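PDB 5EHK: lantibiotic dehydratase from Microbispora corallina, which probably dehydrates serine and threonine residues of the NAI-107 precursor peptide in a tRNA-dependent manner during lantibiotic biosynthesis. Local coordinates for residues F653-G656 with L657-Q660. Sequence-based numbering, arbitrary orientation.
Sequences FELG and LEGQ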
ATOM      1  N   PHE A 653       1.620 -26.818   2.554  1.00  6.21           N
ATOM      2  CA  PHE A 653       1.843 -26.765   1.129  1.00  6.79           C
ATOM      3  C   PHE A 653       2.835 -25.666   0.766  1.00  7.06           C
ATOM      4  O   PHE A 653       3.816 -25.924   0.095  1.00 10.25           O
ATOM      5  CB  PHE A 653       0.535 -26.575   0.384  1.00  6.59           C
ATOM      6  CG  PHE A 653       0.717 -26.094  -1.008  1.00  7.53           C
ATOM      7  CD1 PHE A 653       1.247 -26.944  -1.974  1.00  7.27           C
ATOM      8  CD2 PHE A 653       0.355 -24.800  -1.364  1.00  6.76           C
ATOM      9  CE1 PHE A 653       1.415 -26.506  -3.282  1.00  9.12           C
ATOM     10  CE2 PHE A 653       0.522 -24.346  -2.662  1.00  8.17           C
ATOM     11  CZ  PHE A 653       1.046 -25.207  -3.632  1.00 10.47           C
ATOM     12  N   GLU A 654       2.627 -24.454   1.254  1.00  6.53           N
ATOM     13  CA  GLU A 654       3.475 -23.344   0.806  1.00  8.20           C
ATOM     14  C   GLU A 654       4.893 -23.451   1.360  1.00  5.34           C
ATOM     15  O   GLU A 654       5.832 -23.092   0.689  1.00  7.58           O
ATOM     16  CB  GLU A 654       2.830 -21.968   1.100  1.00  6.42           C
ATOM     17  CG  GLU A 654       1.450 -21.808   0.411  1.00  7.72           C
ATOM     18  CD  GLU A 654       0.877 -20.386   0.466  1.00 14.45           C
ATOM     19  OE1 GLU A 654       1.214 -19.647   1.424  1.00 14.60           O
ATOM     20  OE2 GLU A 654       0.084 -20.011  -0.443  1.00 14.23           O
ATOM     21  N   LEU A 655       5.050 -24.004   2.556  1.00  6.61           N
ATOM     22  CA  LEU A 655       6.372 -24.168   3.152  1.00  8.43           C
ATOM     23  C   LEU A 655       7.240 -25.124   2.314  1.00 10.16           C
ATOM     24  O   LEU A 655       8.452 -24.919   2.144  1.00  8.00           O
ATOM     25  CB  LEU A 655       6.234 -24.677   4.599  1.00  7.99           C
ATOM     26  CG  LEU A 655       5.805 -23.613   5.620  1.00  5.62           C
ATOM     27  CD1 LEU A 655       5.374 -24.226   6.921  1.00  5.26           C
ATOM     28  CD2 LEU A 655       6.922 -22.620   5.856  1.00  5.16           C
ATOM     29  N   GLY A 656       6.596 -26.145   1.757  1.00  9.52           N
ATOM     30  CA  GLY A 656       7.290 -27.094   0.927  1.00  9.84           C
ATOM     31  C   GLY A 656       7.967 -26.408  -0.238  1.00 13.23           C
ATOM     32  O   GLY A 656       9.018 -26.872  -0.687  1.00 14.34           O
ATOM     33  N   LEU A 657       7.396 -25.302  -0.716  1.00 10.30           N
ATOM     34  CA  LEU A 657       7.988 -24.609  -1.864  1.00 11.82           C
ATOM     35  C   LEU A 657       8.983 -23.507  -1.471  1.00 12.58           C
ATOM     36  O   LEU A 657       9.554 -22.839  -2.340  1.00 11.74           O
ATOM     37  CB  LEU A 657       6.906 -24.078  -2.799  1.00  9.02           C
ATOM     38  CG  LEU A 657       5.978 -25.153  -3.356  1.00 12.81           C
ATOM     39  CD1 LEU A 657       4.787 -24.523  -4.062  1.00 11.43           C
ATOM     40  CD2 LEU A 657       6.730 -26.142  -4.312  1.00 10.38           C
ATOM     41  N   GLU A 658       9.212 -23.349  -0.170  1.00 10.30           N
ATOM     42  CA  GLU A 658      10.203 -22.391   0.306  1.00 13.73           C
ATOM     43  C   GLU A 658      11.591 -22.755  -0.243  1.00 16.93           C
ATOM     44  O   GLU A 658      11.891 -23.930  -0.492  1.00 18.30           O
ATOM     45  CB  GLU A 658      10.216 -22.308   1.846  1.00  9.85           C
ATOM     46  CG  GLU A 658       9.078 -21.471   2.473  1.00 10.12           C
ATOM     47  CD  GLU A 658       9.218 -19.963   2.229  1.00 13.77           C
ATOM     48  OE1 GLU A 658      10.167 -19.351   2.798  1.00 12.58           O
ATOM     49  OE2 GLU A 658       8.366 -19.390   1.495  1.00 11.40           O
ATOM     50  N   GLY A 659      12.410 -21.740  -0.477  1.00 11.61           N
ATOM     51  CA  GLY A 659      13.761 -21.944  -0.940  1.00 12.88           C
ATOM     52  C   GLY A 659      13.844 -22.332  -2.398  1.00 17.92           C
ATOM     53  O   GLY A 659      14.931 -22.529  -2.924  1.00 22.60           O
ATOM     54  N   GLN A 660      12.706 -22.456  -3.061  1.00 13.86           N
ATOM     55  CA  GLN A 660      12.716 -22.771  -4.477  1.00 13.01           C
ATOM     56  C   GLN A 660      12.207 -21.600  -5.338  1.00 18.82           C
ATOM     57  O   GLN A 660      11.117 -21.063  -5.096  1.00 20.33           O
ATOM     58  CB  GLN A 660      11.837 -23.980  -4.728  1.00 11.39           C
ATOM     59  CG  GLN A 660      12.105 -25.172  -3.824  1.00 13.81           C
ATOM     60  CD  GLN A 660      11.231 -26.342  -4.209  1.00 11.64           C
ATOM     61  OE1 GLN A 660      11.275 -26.784  -5.337  1.00 14.82           O
ATOM     62  NE2 GLN A 660      10.351 -26.771  -3.315  1.00 13.36           N
TER
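Toward its C-terminal end, helix 647-656 gives way to a type II beta turn, Leu657 to Gln660, and its carbonyls are met by the first amides of that turn. Both bonds span three residues: Glu658 N donates to Leu655 O at 2.9 Å with an N-H...O angle of 155°, and Leu657 N donates to Glu654 O at 3.1 Å along a more bent path. Gly656 O instead receives a weak bond from a side chain, Gln660 NE2 at 2.9 Å, bent to 129°. The same amide is anchored through OE1 to Asn499 N, which is consistent with a set orientation of the group. The beta turn itself is closed by Gln660 N to Leu657 O (3.3 Å), with Gly659 at a positive phi, which favours glycine. One apolar contact bridges the two segments: Phe653, with CG swung anti to its amide nitrogen (chi1 162°), brings CZ to 3.8 Å from Leu657 CD1, the methyl approaching the ring obliquely. Leu655 CD2 also lies 4.2 Å from Glu658 CG, where the glutamate chain bends at chi2. The carboxylate of Glu658, a buried residue, is held by Leu620 N and by a salt bridge to Arg407, while Leu655 packs on strand 620-624. Such three-residue bonds leading into a type II turn with glycine at its third position are a familiar way for a chain to leave a helix, here inside the lantibiotic dehydratase N-terminal region.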